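Local coordinates for protein beta-mannosidase (Trichoderma harzianum, PDB 4CVU) that probably removes terminal beta-linked mannose from the non-reducing ends of oligosaccharides, as a glycoside hydrolase of family 2, at residues E290-T293 against T298-G301; A256-L261 against A268-I273. All blocks are in the same frame, centred on the assembly; numbering follows the deposited sequence.

Contact 1. Residues E290-T293 against T298-G301; sequences EGVT and TVTG. With MAN (alpha-D-mannopyranose), chain E.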
loop_
_atom_site.group_PDB
_atom_site.type_symbol
_atom_site.label_atom_id
_atom_site.label_comp_id
_atom_site.label_asym_id
_atom_site.label_seq_id
_atom_site.Cartn_x
_atom_site.Cartn_y
_atom_site.Cartn_z
ATOM N N GLU A 290 -25.101 22.311 -52.396
ATOM C CA GLU A 290 -25.101 23.512 -53.227
ATOM C C GLU A 290 -24.214 24.584 -52.617
ATOM O O GLU A 290 -23.848 24.508 -51.433
ATOM C CB GLU A 290 -26.525 24.036 -53.427
ATOM C CG GLU A 290 -27.449 23.795 -52.250
ATOM C CD GLU A 290 -28.661 24.702 -52.209
ATOM O OE1 GLU A 290 -28.974 25.354 -53.218
ATOM O OE2 GLU A 290 -29.312 24.746 -51.144
ATOM N N GLY A 291 -23.859 25.572 -53.427
ATOM C CA GLY A 291 -22.993 26.648 -53.002
ATOM C C GLY A 291 -21.621 26.145 -52.590
ATOM O O GLY A 291 -21.028 26.649 -51.658
ATOM N N VAL A 292 -21.111 25.161 -53.317
ATOM C CA VAL A 292 -19.819 24.583 -53.040
ATOM C C VAL A 292 -18.723 25.636 -53.172
ATOM O O VAL A 292 -18.713 26.398 -54.126
ATOM C CB VAL A 292 -19.519 23.382 -53.959
ATOM C CG1 VAL A 292 -18.123 22.827 -53.690
ATOM C CG2 VAL A 292 -20.568 22.291 -53.794
ATOM N N THR A 293 -17.839 25.697 -52.179
ATOM C CA THR A 293 -16.595 26.474 -52.246
ATOM C C THR A 293 -15.408 25.572 -51.884
ATOM O O THR A 293 -15.564 24.587 -51.162
ATOM C CB THR A 293 -16.607 27.685 -51.290
ATOM O OG1 THR A 293 -16.874 27.235 -49.957
ATOM C CG2 THR A 293 -17.669 28.679 -51.695
ATOM N N THR A 298 -9.473 22.618 -48.045
ATOM C CA THR A 298 -10.840 22.556 -47.560
ATOM C C THR A 298 -11.873 22.616 -48.668
ATOM O O THR A 298 -11.667 23.273 -49.689
ATOM C CB THR A 298 -11.113 23.656 -46.519
ATOM O OG1 THR A 298 -10.200 23.496 -45.413
ATOM C CG2 THR A 298 -12.546 23.571 -45.996
ATOM N N VAL A 299 -12.970 21.891 -48.464
ATOM C CA VAL A 299 -14.097 21.922 -49.384
ATOM C C VAL A 299 -15.394 21.952 -48.567
ATOM O O VAL A 299 -15.537 21.223 -47.563
ATOM C CB VAL A 299 -14.064 20.750 -50.377
ATOM C CG1 VAL A 299 -14.223 19.424 -49.672
ATOM C CG2 VAL A 299 -15.139 20.925 -51.458
ATOM N N THR A 300 -16.319 22.816 -48.984
ATOM C CA THR A 300 -17.534 23.103 -48.235
ATOM C C THR A 300 -18.764 23.159 -49.129
ATOM O O THR A 300 -18.702 23.676 -50.255
ATOM C CB THR A 300 -17.410 24.478 -47.547
ATOM O OG1 THR A 300 -16.179 24.547 -46.811
ATOM C CG2 THR A 300 -18.578 24.738 -46.619
ATOM N N GLY A 301 -19.882 22.655 -48.630
ATOM C CA GLY A 301 -21.181 22.828 -49.296
ATOM C C GLY A 301 -22.325 22.679 -48.318
ATOM O O GLY A 301 -22.126 22.230 -47.173
HETATM C C1 MAN E . -8.038 28.182 -41.807
HETATM C C2 MAN E . -6.880 27.637 -42.613
HETATM C C3 MAN E . -7.402 27.090 -43.935
HETATM C C4 MAN E . -8.596 26.142 -43.710
HETATM C C5 MAN E . -9.612 26.697 -42.725
HETATM C C6 MAN E . -10.672 25.658 -42.375
HETATM O O2 MAN E . -6.262 26.575 -41.896
HETATM O O3 MAN E . -6.363 26.374 -44.573
HETATM O O4 MAN E . -9.303 25.929 -44.915
HETATM O O5 MAN E . -8.990 27.151 -41.573
HETATM O O6 MAN E . -10.117 24.475 -41.847
HETATM O O HOH W 1 -19.450 26.736 -49.338
#
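The carbonyl oxygen of Thr-300 is gripped from the neighbouring strand and by a water. Thr-293 N donates to Thr-300 O at 2.9 Å, while Val-292 CA supplies a C-H...O contact to the same oxygen at 3.1 Å. The water adds a third, weak donor there; it also donates to Gly-291 O and is bonded to Thr-293 OG1. The return bond, Thr-300 N to Thr-293 O, is likewise 2.9 Å and completes an antiparallel hydrogen-bonded pair. The two threonine side chains run alongside each other on one face of the sheet, and the first torsion of Thr-293 (chi1 56°) puts its OG1 where it can meet the water and still rest 3.7 Å from Thr-300 CB. The hydroxyl of Thr-300 bonds instead to Ser-257 OG. On the other face Val-292 CG1 meets Val-299 CG2 at 4.2 Å, a light apolar touch. Farther along, mannose O4 of the protein's own glycan donates to Thr-298 OG1 at 2.6 Å. This is the turn end of the beta hairpin of strands 283-294 and 298-305. Strand 252-261 pairs with the other edge of 298-305, and Met-270 of strand 268-276 packs against both Val-292 and Val-299.

Contact 2. Residues A256-L261 against A268-I273; sequences ASLDFL and ASMSVI. With MAN (alpha-D-mannopyranose), chain E.
The two strands face each other without pairing: the nearest alpha carbons, those of Ala-256 and Met-270, stand 9.2 Å apart, and no hydrogen bond joins the segments. Side chains bridge that gap, above all Met-270, which extends from its backbone and then bends at chi3 (78°), bringing its terminal methyl against strand 252-261. There Met-270 CE lies 3.7 Å from Ala-256 O and 4.1 Å from Leu-258 CD1. The leucine and methionine side chains run antiparallel past one another, and the methionine methyl meets the Ala-256 carbonyl oxygen and one leucine methyl. Val-328 of strand 324-332 touches both Leu-258 and Met-270.

Asp-259 belongs to the other face of its strand, where the glycan attached to the protein lies. Mannose O6 donates to Asp-259 OD1 at 2.7 Å, and that oxygen also has Thr-298 OG1 as a partner, while OD2 forms a salt bridge with Arg-473 NE. Held at both oxygens, the carboxylate has little freedom to turn. With an alanine here, Arg-473 would probably lose this salt-bridge partner, Thr-298 OG1 its carboxylate partner and mannose O6 its acceptor, though the bond from mannose O4 to Thr-298 OG1 could remain.

Two strands pairing with other neighbours yet meeting through side chains in a buried interior are typical of a beta-sandwich, consistent with the immunoglobulin-like domain of family 2 glycosidases.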
loop_
_atom_site.group_PDB
_atom_site.type_symbol
_atom_site.label_atom_id
_atom_site.label_comp_id
_atom_site.label_asym_id
_atom_site.label_seq_id
_atom_site.Cartn_x
_atom_site.Cartn_y
_atom_site.Cartn_z
ATOM N N ALA A 256 -21.639 21.350 -44.534
ATOM C CA ALA A 256 -20.565 20.395 -44.386
ATOM C C ALA A 256 -19.296 20.988 -44.935
ATOM O O ALA A 256 -19.220 21.279 -46.100
ATOM C CB ALA A 256 -20.891 19.108 -45.112
ATOM N N SER A 257 -18.287 21.147 -44.086
ATOM C CA SER A 257 -17.005 21.711 -44.465
ATOM C C SER A 257 -15.901 20.708 -44.095
ATOM O O SER A 257 -15.754 20.312 -42.914
ATOM C CB SER A 257 -16.809 23.061 -43.767
ATOM O OG SER A 257 -15.637 23.700 -44.227
ATOM N N LEU A 258 -15.144 20.275 -45.090
ATOM C CA LEU A 258 -14.176 19.180 -44.904
ATOM C C LEU A 258 -12.724 19.624 -45.093
ATOM O O LEU A 258 -12.386 20.159 -46.155
ATOM C CB LEU A 258 -14.461 18.072 -45.909
ATOM C CG LEU A 258 -15.569 17.064 -45.586
ATOM C CD1 LEU A 258 -16.963 17.652 -45.712
ATOM C CD2 LEU A 258 -15.420 15.865 -46.534
ATOM N N ASP A 259 -11.878 19.372 -44.086
ATOM C CA ASP A 259 -10.436 19.589 -44.185
ATOM C C ASP A 259 -9.753 18.297 -44.657
ATOM O O ASP A 259 -10.196 17.211 -44.309
ATOM C CB ASP A 259 -9.856 20.032 -42.834
ATOM C CG ASP A 259 -10.517 21.302 -42.304
ATOM O OD1 ASP A 259 -10.819 22.179 -43.124
ATOM O OD2 ASP A 259 -10.758 21.413 -41.070
ATOM N N PHE A 260 -8.682 18.419 -45.448
ATOM C CA PHE A 260 -8.043 17.247 -46.073
ATOM C C PHE A 260 -6.570 17.475 -46.464
ATOM O O PHE A 260 -6.075 18.595 -46.442
ATOM C CB PHE A 260 -8.856 16.811 -47.307
ATOM C CG PHE A 260 -8.990 17.893 -48.369
ATOM C CD1 PHE A 260 -8.017 18.064 -49.345
ATOM C CD2 PHE A 260 -10.075 18.761 -48.365
ATOM C CE1 PHE A 260 -8.126 19.086 -50.302
ATOM C CE2 PHE A 260 -10.186 19.777 -49.307
ATOM C CZ PHE A 260 -9.215 19.947 -50.277
ATOM N N LEU A 261 -5.876 16.384 -46.766
ATOM C CA LEU A 261 -4.624 16.405 -47.517
ATOM C C LEU A 261 -4.846 15.555 -48.812
ATOM O O LEU A 261 -5.667 14.667 -48.783
ATOM C CB LEU A 261 -3.502 15.791 -46.667
ATOM C CG LEU A 261 -3.277 16.304 -45.239
ATOM C CD1 LEU A 261 -2.484 15.303 -44.407
ATOM C CD2 LEU A 261 -2.596 17.664 -45.200
ATOM N N ALA A 268 -14.968 20.925 -57.910
ATOM C CA ALA A 268 -15.363 19.729 -57.154
ATOM C C ALA A 268 -16.830 19.795 -56.753
ATOM O O ALA A 268 -17.375 20.876 -56.549
ATOM C CB ALA A 268 -14.485 19.563 -55.916
ATOM N N SER A 269 -17.451 18.627 -56.635
ATOM C CA SER A 269 -18.866 18.502 -56.287
ATOM C C SER A 269 -19.081 17.639 -55.029
ATOM O O SER A 269 -18.288 16.737 -54.755
ATOM C CB SER A 269 -19.613 17.847 -57.432
ATOM O OG SER A 269 -19.381 16.443 -57.430
ATOM N N MET A 270 -20.181 17.888 -54.319
ATOM C CA MET A 270 -20.439 17.230 -53.038
ATOM C C MET A 270 -21.856 16.665 -52.973
ATOM O O MET A 270 -22.836 17.303 -53.383
ATOM C CB MET A 270 -20.225 18.211 -51.875
ATOM C CG MET A 270 -18.865 18.893 -51.830
ATOM S SD MET A 270 -18.808 20.222 -50.592
ATOM C CE MET A 270 -18.609 19.220 -49.108
ATOM N N SER A 271 -21.952 15.452 -52.458
ATOM C CA SER A 271 -23.224 14.792 -52.231
ATOM C C SER A 271 -23.256 14.235 -50.802
ATOM O O SER A 271 -22.198 14.013 -50.198
ATOM C CB SER A 271 -23.391 13.652 -53.219
ATOM O OG SER A 271 -22.398 12.677 -52.985
ATOM N N VAL A 272 -24.456 14.019 -50.267
ATOM C CA VAL A 272 -24.626 13.470 -48.921
ATOM C C VAL A 272 -25.738 12.443 -48.858
ATOM O O VAL A 272 -26.759 12.588 -49.527
ATOM C CB VAL A 272 -24.913 14.565 -47.866
ATOM C CG1 VAL A 272 -23.711 15.488 -47.731
ATOM C CG2 VAL A 272 -26.171 15.363 -48.199
ATOM N N ILE A 273 -25.524 11.405 -48.054
ATOM C CA ILE A 273 -26.579 10.478 -47.648
ATOM C C ILE A 273 -26.758 10.608 -46.137
ATOM O O ILE A 273 -25.800 10.445 -45.375
ATOM C CB ILE A 273 -26.239 9.010 -48.017
ATOM C CG1 ILE A 273 -26.078 8.855 -49.545
ATOM C CG2 ILE A 273 -27.329 8.063 -47.520
ATOM C CD1 ILE A 273 -25.208 7.688 -49.960
HETATM C C1 MAN E . -8.038 28.182 -41.807
HETATM C C2 MAN E . -6.880 27.637 -42.613
HETATM C C3 MAN E . -7.402 27.090 -43.935
HETATM C C4 MAN E . -8.596 26.142 -43.710
HETATM C C5 MAN E . -9.612 26.697 -42.725
HETATM C C6 MAN E . -10.672 25.658 -42.375
HETATM O O2 MAN E . -6.262 26.575 -41.896
HETATM O O3 MAN E . -6.363 26.374 -44.573
HETATM O O4 MAN E . -9.303 25.929 -44.915
HETATM O O5 MAN E . -8.990 27.151 -41.573
HETATM O O6 MAN E . -10.117 24.475 -41.847
#

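In the fold
Contact 1 and contact 2 belong to the same domain, their centres about 7 Å apart, and together they illustrate two kinds of join within a domain consistent with a beta-sandwich. The hairpin of contact 1 is partly buried and rests on backbone hydrogen bonds between neighbouring strands, with a water beside it; contact 2 is wholly buried, largely apolar, and works across the interior. Strands 298-305 and 252-261 tie them together, for Val-299 O lies 2.7 Å from Leu-258 N in what is probably a hydrogen bond. One face of this pair looks into the core around Met-270, and the glycan lies on the face away from it.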